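Long-range contacts in amidohydrolase (Xanthomonas campestris pv. campestris, PDB 4DZH), which probably works as a zinc-dependent deaminase of the amidohydrolase superfamily, perhaps on 5'-methylthioadenosine or related adenosine compounds: residues 129-134 with 410-415; 150-156 with 188-194. All coordinates share one frame; numbering follows the deposited sequence.

Interaction 1: residues 129-134 with 410-415; sequences LRGGTT and VTDVWI
Leu129 sends its CD2 methyl between two residues of strand 410-415, lying 3.8 Å from Val413 CG1 and 3.9 Å from Ile415 CD1, and its side chain crosses each of theirs at about a right angle. Thr134 closes the tight end of the contact. Its hydroxyl sits between the backbone N and the carbonyl carbon (chi1 51°), which leaves the CG2 methyl for the apolar side. CG2 meets Val413 CG1 at 3.7 Å, the Thr134 side chain passing those of Val413 and Ile415 in opposite directions, and Ile415 CD1 reaches Thr134 O at 3.6 Å.

Between these two residues helix 114-130 stops and strand 133-139 of the TIM barrel begins. The stop is a Schellman motif with Gly132 at C-prime (phi 76°), where Gly132 N donates to Leu129 O over 3.1 Å. Val410 packs on this turn, CG2 resting 3.7 Å from Gly131 C and equally far from Gly132 N. Val413 CG2 lies against Leu129 O.

Toward Arg130 the contact is looser. Its backbone O still meets Val410 CB at 3.6 Å, but its bond from CA to CB points away from strand 410-415, and Arg130 NE makes a salt bridge with OE2 of Glu390 of the second subunit.

Chemically, the two segments meet through methyl groups and backbone, and share no direct hydrogen bond. Their polar backbone is served by third parties: Arg424 NH1 bonds both Arg130 O and Val410 O, while Leu75 pairs with Gly132 and Thr134. The barrel segment and strand 410-415, which pairs with strands 381-385 and 418-422, meet by apolar packing, and Arg424 NH1, bonded to a carbonyl of each, adds a polar link between them.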
loop_
_atom_site.group_PDB
_atom_site.type_symbol
_atom_site.label_atom_id
_atom_site.label_comp_id
_atom_site.label_asym_id
_atom_site.label_seq_id
_atom_site.Cartn_x
_atom_site.Cartn_y
_atom_site.Cartn_z
ATOM N N LEU A 129 -4.016 14.473 8.082
ATOM C CA LEU A 129 -3.437 14.554 9.442
ATOM C C LEU A 129 -3.336 13.172 10.093
ATOM O O LEU A 129 -2.323 12.821 10.684
ATOM C CB LEU A 129 -4.234 15.485 10.364
ATOM C CG LEU A 129 -4.174 16.950 9.951
ATOM C CD1 LEU A 129 -5.209 17.796 10.691
ATOM C CD2 LEU A 129 -2.741 17.485 10.179
ATOM N N ARG A 130 -4.375 12.361 9.903
ATOM C CA ARG A 130 -4.427 11.032 10.530
ATOM C C ARG A 130 -3.323 10.112 9.965
ATOM O O ARG A 130 -2.903 9.129 10.599
ATOM C CB ARG A 130 -5.825 10.433 10.382
ATOM C CG ARG A 130 -6.840 11.008 11.427
ATOM C CD ARG A 130 -8.268 10.852 10.994
ATOM N NE ARG A 130 -8.657 9.456 10.767
ATOM C CZ ARG A 130 -9.254 8.670 11.661
ATOM N NH1 ARG A 130 -9.517 9.098 12.900
ATOM N NH2 ARG A 130 -9.603 7.436 11.301
ATOM N N GLY A 131 -2.817 10.491 8.775
ATOM C CA GLY A 131 -1.780 9.744 8.111
ATOM C C GLY A 131 -0.443 10.423 8.054
ATOM O O GLY A 131 0.414 10.036 7.258
ATOM N N GLY A 132 -0.281 11.473 8.859
ATOM C CA GLY A 132 1.025 12.123 8.972
ATOM C C GLY A 132 1.433 13.020 7.809
ATOM O O GLY A 132 2.636 13.358 7.707
ATOM N N THR A 133 0.475 13.454 6.997
ATOM C CA THR A 133 0.768 14.465 5.960
ATOM C C THR A 133 0.433 15.830 6.532
ATOM O O THR A 133 -0.678 16.041 7.107
ATOM C CB THR A 133 -0.073 14.214 4.708
ATOM O OG1 THR A 133 0.371 13.008 4.081
ATOM C CG2 THR A 133 0.072 15.386 3.664
ATOM N N THR A 134 1.354 16.799 6.360
ATOM C CA THR A 134 1.220 18.119 6.993
ATOM C C THR A 134 1.234 19.306 6.004
ATOM O O THR A 134 1.033 20.485 6.402
ATOM C CB THR A 134 2.366 18.387 8.006
ATOM O OG1 THR A 134 3.640 18.134 7.374
ATOM C CG2 THR A 134 2.235 17.459 9.196
ATOM N N VAL A 410 0.693 6.535 12.701
ATOM C CA VAL A 410 0.887 7.935 13.098
ATOM C C VAL A 410 0.093 8.234 14.357
ATOM O O VAL A 410 -1.123 8.023 14.393
ATOM C CB VAL A 410 0.448 8.886 11.942
ATOM C CG1 VAL A 410 0.448 10.355 12.392
ATOM C CG2 VAL A 410 1.378 8.668 10.707
ATOM N N THR A 411 0.733 8.744 15.405
ATOM C CA THR A 411 -0.010 9.039 16.632
ATOM C C THR A 411 -0.118 10.505 16.983
ATOM O O THR A 411 -1.115 10.942 17.539
ATOM C CB THR A 411 0.606 8.321 17.836
ATOM O OG1 THR A 411 1.979 8.709 17.972
ATOM C CG2 THR A 411 0.516 6.780 17.647
ATOM N N ASP A 412 0.875 11.274 16.578
ATOM C CA ASP A 412 0.863 12.708 16.874
ATOM C C ASP A 412 1.413 13.514 15.696
ATOM O O ASP A 412 2.351 13.078 15.046
ATOM C CB ASP A 412 1.671 13.019 18.143
ATOM C CG ASP A 412 1.180 12.218 19.380
ATOM O OD1 ASP A 412 0.271 12.684 20.114
ATOM O OD2 ASP A 412 1.687 11.103 19.584
ATOM N N VAL A 413 0.800 14.662 15.503
ATOM C CA VAL A 413 1.136 15.566 14.408
ATOM C C VAL A 413 1.086 17.009 14.882
ATOM O O VAL A 413 0.104 17.455 15.526
ATOM C CB VAL A 413 0.102 15.408 13.292
ATOM C CG1 VAL A 413 0.340 16.471 12.208
ATOM C CG2 VAL A 413 0.192 14.008 12.727
ATOM N N TRP A 414 2.133 17.755 14.546
ATOM C CA TRP A 414 2.179 19.198 14.796
ATOM C C TRP A 414 2.458 19.912 13.487
ATOM O O TRP A 414 3.250 19.416 12.671
ATOM C CB TRP A 414 3.322 19.559 15.733
ATOM C CG TRP A 414 3.242 18.962 17.107
ATOM C CD1 TRP A 414 2.781 19.582 18.251
ATOM C CD2 TRP A 414 3.670 17.659 17.499
ATOM N NE1 TRP A 414 2.902 18.733 19.332
ATOM C CE2 TRP A 414 3.460 17.558 18.905
ATOM C CE3 TRP A 414 4.236 16.578 16.816
ATOM C CZ2 TRP A 414 3.746 16.393 19.615
ATOM C CZ3 TRP A 414 4.531 15.404 17.548
ATOM C CH2 TRP A 414 4.291 15.340 18.925
ATOM N N ILE A 415 1.833 21.080 13.320
ATOM C CA ILE A 415 2.076 21.972 12.171
ATOM C C ILE A 415 2.384 23.343 12.758
ATOM O O ILE A 415 1.562 23.934 13.494
ATOM C CB ILE A 415 0.879 22.075 11.197
ATOM C CG1 ILE A 415 0.511 20.677 10.680
ATOM C CG2 ILE A 415 1.182 23.061 10.003
ATOM C CD1 ILE A 415 -0.595 20.690 9.580
#

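Interaction 2: residues 150-156 with 188-194; sequences YKQHGFR and WRDDPLI
Lys151 leaves the last turn of helix 143-152 and runs along Trp188 before ending at Asp191. Its CB lies 3.6 Å from Trp188 CH2, approaching the ring obliquely, and CG is close to Trp188 CZ3 at 3.7 Å. The chain then bends at chi2 (60°), bringing CD past Asp191 OD1 and CE to 3.5 Å from Asp191 OD2. NZ completes a salt bridge: it donates on the syn side of Asp191 OD2 at 2.9 Å, and more weakly to OD1. Pro192 CD lies 3.9 Å from Lys151 NZ.

Two backbone N-H groups also grip Asp191. Its OD1 takes those of Leu193 and Ile194, both on the anti side and from opposite faces of the carboxylate, making an Asx turn and the wider Asx motif. Both segments connect a helix to the next strand, the first through a Schellman motif at Gly154, and the two strands they lead into, 156-163 and 194-200, are parallel neighbours in the TIM-barrel sheet.

Leu193 fills the middle. Its CD1 rests 3.6 Å from Gly154 CA, while CD2 covers one face of the Arg156 guanidinium toward its rim. At the edge of that group NH1 makes a weak, bent bond to Pro192 O (2.9 Å, 116° at the hydrogen), and two waters lie in the same plane. The firmer partner of Arg156 is Asp380, in a salt bridge to NE. Deeper in, Ile194 CD1 touches Tyr150 CB at 3.7 Å; the Tyr150 hydroxyl is hydrogen-bonded to Glu138 and Asn82.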
loop_
_atom_site.group_PDB
_atom_site.type_symbol
_atom_site.label_atom_id
_atom_site.label_comp_id
_atom_site.label_asym_id
_atom_site.label_seq_id
_atom_site.Cartn_x
_atom_site.Cartn_y
_atom_site.Cartn_z
ATOM N N TYR A 150 -7.683 25.623 4.491
ATOM C CA TYR A 150 -6.388 25.208 5.022
ATOM C C TYR A 150 -5.919 26.138 6.172
ATOM O O TYR A 150 -5.465 25.642 7.202
ATOM C CB TYR A 150 -5.339 25.149 3.910
ATOM C CG TYR A 150 -5.517 23.948 2.981
ATOM C CD1 TYR A 150 -5.541 22.640 3.447
ATOM C CD2 TYR A 150 -5.623 24.144 1.610
ATOM C CE1 TYR A 150 -5.679 21.564 2.590
ATOM C CE2 TYR A 150 -5.752 23.052 0.755
ATOM C CZ TYR A 150 -5.789 21.789 1.251
ATOM O OH TYR A 150 -5.920 20.668 0.438
ATOM N N LYS A 151 -6.036 27.456 5.968
ATOM C CA LYS A 151 -5.571 28.450 6.944
ATOM C C LYS A 151 -6.362 28.241 8.229
ATOM O O LYS A 151 -5.781 28.176 9.307
ATOM C CB LYS A 151 -5.781 29.854 6.416
ATOM C CG LYS A 151 -5.307 30.930 7.404
ATOM C CD LYS A 151 -3.820 30.770 7.697
ATOM C CE LYS A 151 -3.301 31.893 8.655
ATOM N NZ LYS A 151 -1.837 32.103 8.556
ATOM N N GLN A 152 -7.681 28.093 8.126
ATOM C CA GLN A 152 -8.521 27.927 9.342
ATOM C C GLN A 152 -8.099 26.686 10.165
ATOM O O GLN A 152 -8.146 26.672 11.415
ATOM C CB GLN A 152 -9.998 27.834 8.911
ATOM C CG GLN A 152 -11.015 27.541 10.025
ATOM C CD GLN A 152 -12.281 26.863 9.483
ATOM O OE1 GLN A 152 -12.628 27.025 8.299
ATOM N NE2 GLN A 152 -12.968 26.081 10.346
ATOM N N HIS A 153 -7.661 25.628 9.481
ATOM C CA HIS A 153 -7.272 24.419 10.165
ATOM C C HIS A 153 -5.804 24.386 10.547
ATOM O O HIS A 153 -5.301 23.356 11.071
ATOM C CB HIS A 153 -7.594 23.172 9.305
ATOM C CG HIS A 153 -9.053 22.854 9.247
ATOM N ND1 HIS A 153 -9.913 23.465 8.371
ATOM C CD2 HIS A 153 -9.814 22.056 10.035
ATOM C CE1 HIS A 153 -11.144 23.021 8.582
ATOM N NE2 HIS A 153 -11.108 22.173 9.589
ATOM N N GLY A 154 -5.096 25.468 10.258
ATOM C CA GLY A 154 -3.670 25.472 10.492
ATOM C C GLY A 154 -2.837 24.497 9.684
ATOM O O GLY A 154 -1.846 23.984 10.177
ATOM N N PHE A 155 -3.222 24.263 8.426
ATOM C CA PHE A 155 -2.618 23.219 7.627
ATOM C C PHE A 155 -1.836 23.885 6.495
ATOM O O PHE A 155 -2.333 24.836 5.912
ATOM C CB PHE A 155 -3.724 22.283 7.082
ATOM C CG PHE A 155 -3.196 21.030 6.433
ATOM C CD1 PHE A 155 -2.714 21.031 5.119
ATOM C CD2 PHE A 155 -3.176 19.846 7.144
ATOM C CE1 PHE A 155 -2.201 19.864 4.548
ATOM C CE2 PHE A 155 -2.641 18.659 6.586
ATOM C CZ PHE A 155 -2.171 18.666 5.275
ATOM N N ARG A 156 -0.599 23.428 6.242
ATOM C CA ARG A 156 0.263 24.124 5.287
ATOM C C ARG A 156 -0.076 23.763 3.838
ATOM O O ARG A 156 -0.325 22.605 3.507
ATOM C CB ARG A 156 1.725 23.788 5.580
ATOM C CG ARG A 156 2.723 24.785 4.948
ATOM C CD ARG A 156 4.139 24.438 5.383
ATOM N NE ARG A 156 4.254 24.448 6.836
ATOM C CZ ARG A 156 4.372 25.560 7.568
ATOM N NH1 ARG A 156 4.352 26.768 6.986
ATOM N NH2 ARG A 156 4.487 25.470 8.887
ATOM N N TRP A 188 -3.006 36.303 -0.064
ATOM C CA TRP A 188 -2.141 35.402 0.706
ATOM C C TRP A 188 -0.661 35.768 0.651
ATOM O O TRP A 188 0.174 34.989 1.106
ATOM C CB TRP A 188 -2.379 33.916 0.297
ATOM C CG TRP A 188 -3.804 33.510 0.624
ATOM C CD1 TRP A 188 -4.869 33.450 -0.237
ATOM C CD2 TRP A 188 -4.333 33.270 1.920
ATOM N NE1 TRP A 188 -6.012 33.105 0.433
ATOM C CE2 TRP A 188 -5.713 32.997 1.769
ATOM C CE3 TRP A 188 -3.767 33.205 3.197
ATOM C CZ2 TRP A 188 -6.540 32.685 2.851
ATOM C CZ3 TRP A 188 -4.599 32.875 4.281
ATOM C CH2 TRP A 188 -5.969 32.628 4.091
ATOM N N ARG A 189 -0.324 36.963 0.149
ATOM C CA ARG A 189 1.099 37.334 0.154
ATOM C C ARG A 189 1.640 37.366 1.604
ATOM O O ARG A 189 0.988 37.848 2.542
ATOM C CB ARG A 189 1.372 38.648 -0.593
ATOM C CG ARG A 189 0.396 39.714 -0.252
ATOM C CD ARG A 189 0.811 41.074 -0.813
ATOM N NE ARG A 189 -0.373 41.841 -1.205
ATOM C CZ ARG A 189 -0.649 42.198 -2.459
ATOM N NH1 ARG A 189 0.186 41.860 -3.446
ATOM N NH2 ARG A 189 -1.748 42.904 -2.730
ATOM N N ASP A 190 2.824 36.799 1.773
ATOM C CA ASP A 190 3.504 36.773 3.059
ATOM C C ASP A 190 2.763 36.054 4.178
ATOM O O ASP A 190 3.039 36.299 5.358
ATOM C CB ASP A 190 3.870 38.191 3.516
ATOM C CG ASP A 190 4.682 38.939 2.477
ATOM O OD1 ASP A 190 5.646 38.353 1.926
ATOM O OD2 ASP A 190 4.348 40.108 2.193
ATOM N N ASP A 191 1.855 35.129 3.845
ATOM C CA ASP A 191 1.246 34.348 4.913
ATOM C C ASP A 191 2.202 33.215 5.271
ATOM O O ASP A 191 2.827 32.634 4.378
ATOM C CB ASP A 191 -0.077 33.746 4.445
ATOM C CG ASP A 191 -0.851 33.106 5.578
ATOM O OD1 ASP A 191 -0.651 31.884 5.867
ATOM O OD2 ASP A 191 -1.662 33.827 6.211
ATOM N N PRO A 192 2.360 32.927 6.578
ATOM C CA PRO A 192 3.332 31.884 6.966
ATOM C C PRO A 192 2.914 30.433 6.649
ATOM O O PRO A 192 3.771 29.550 6.568
ATOM C CB PRO A 192 3.437 32.058 8.483
ATOM C CG PRO A 192 2.132 32.632 8.896
ATOM C CD PRO A 192 1.718 33.546 7.755
ATOM N N LEU A 193 1.619 30.200 6.499
ATOM C CA LEU A 193 1.098 28.862 6.224
ATOM C C LEU A 193 0.739 28.616 4.741
ATOM O O LEU A 193 0.944 27.500 4.243
ATOM C CB LEU A 193 -0.119 28.593 7.109
ATOM C CG LEU A 193 0.094 27.919 8.470
ATOM C CD1 LEU A 193 -1.233 27.807 9.226
ATOM C CD2 LEU A 193 0.777 26.558 8.354
ATOM N N ILE A 194 0.171 29.631 4.082
ATOM C CA ILE A 194 -0.383 29.507 2.734
ATOM C C ILE A 194 0.434 30.320 1.755
ATOM O O ILE A 194 0.712 31.529 1.985
ATOM C CB ILE A 194 -1.819 30.029 2.673
ATOM C CG1 ILE A 194 -2.714 29.372 3.757
ATOM C CG2 ILE A 194 -2.383 29.894 1.234
ATOM C CD1 ILE A 194 -2.838 27.872 3.625
HETATM O O HOH W 1 4.293 28.389 9.641
HETATM O O HOH W 2 4.225 27.677 4.067
#

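Overall arrangement
The two contacts have centres about 17 Å apart and adjoin in the fold, interaction 2 nested along the chain within the loop that interaction 1 closes. They touch directly: Ile415 CG2 lies 3.2 Å from Gly154 O, and Thr134 O is 3.5 Å from Arg156 CB. Phe155 also packs on both Leu129 and Ile415. Neither contact supplies a metal ligand, though the metals are not far. The side chains of Tyr150 and zinc-binding His81 approach to about 9 Å, a bound zinc lies about 9 Å from the Trp188 side chain, and a magnesium ion sits about 11 Å from Gly131.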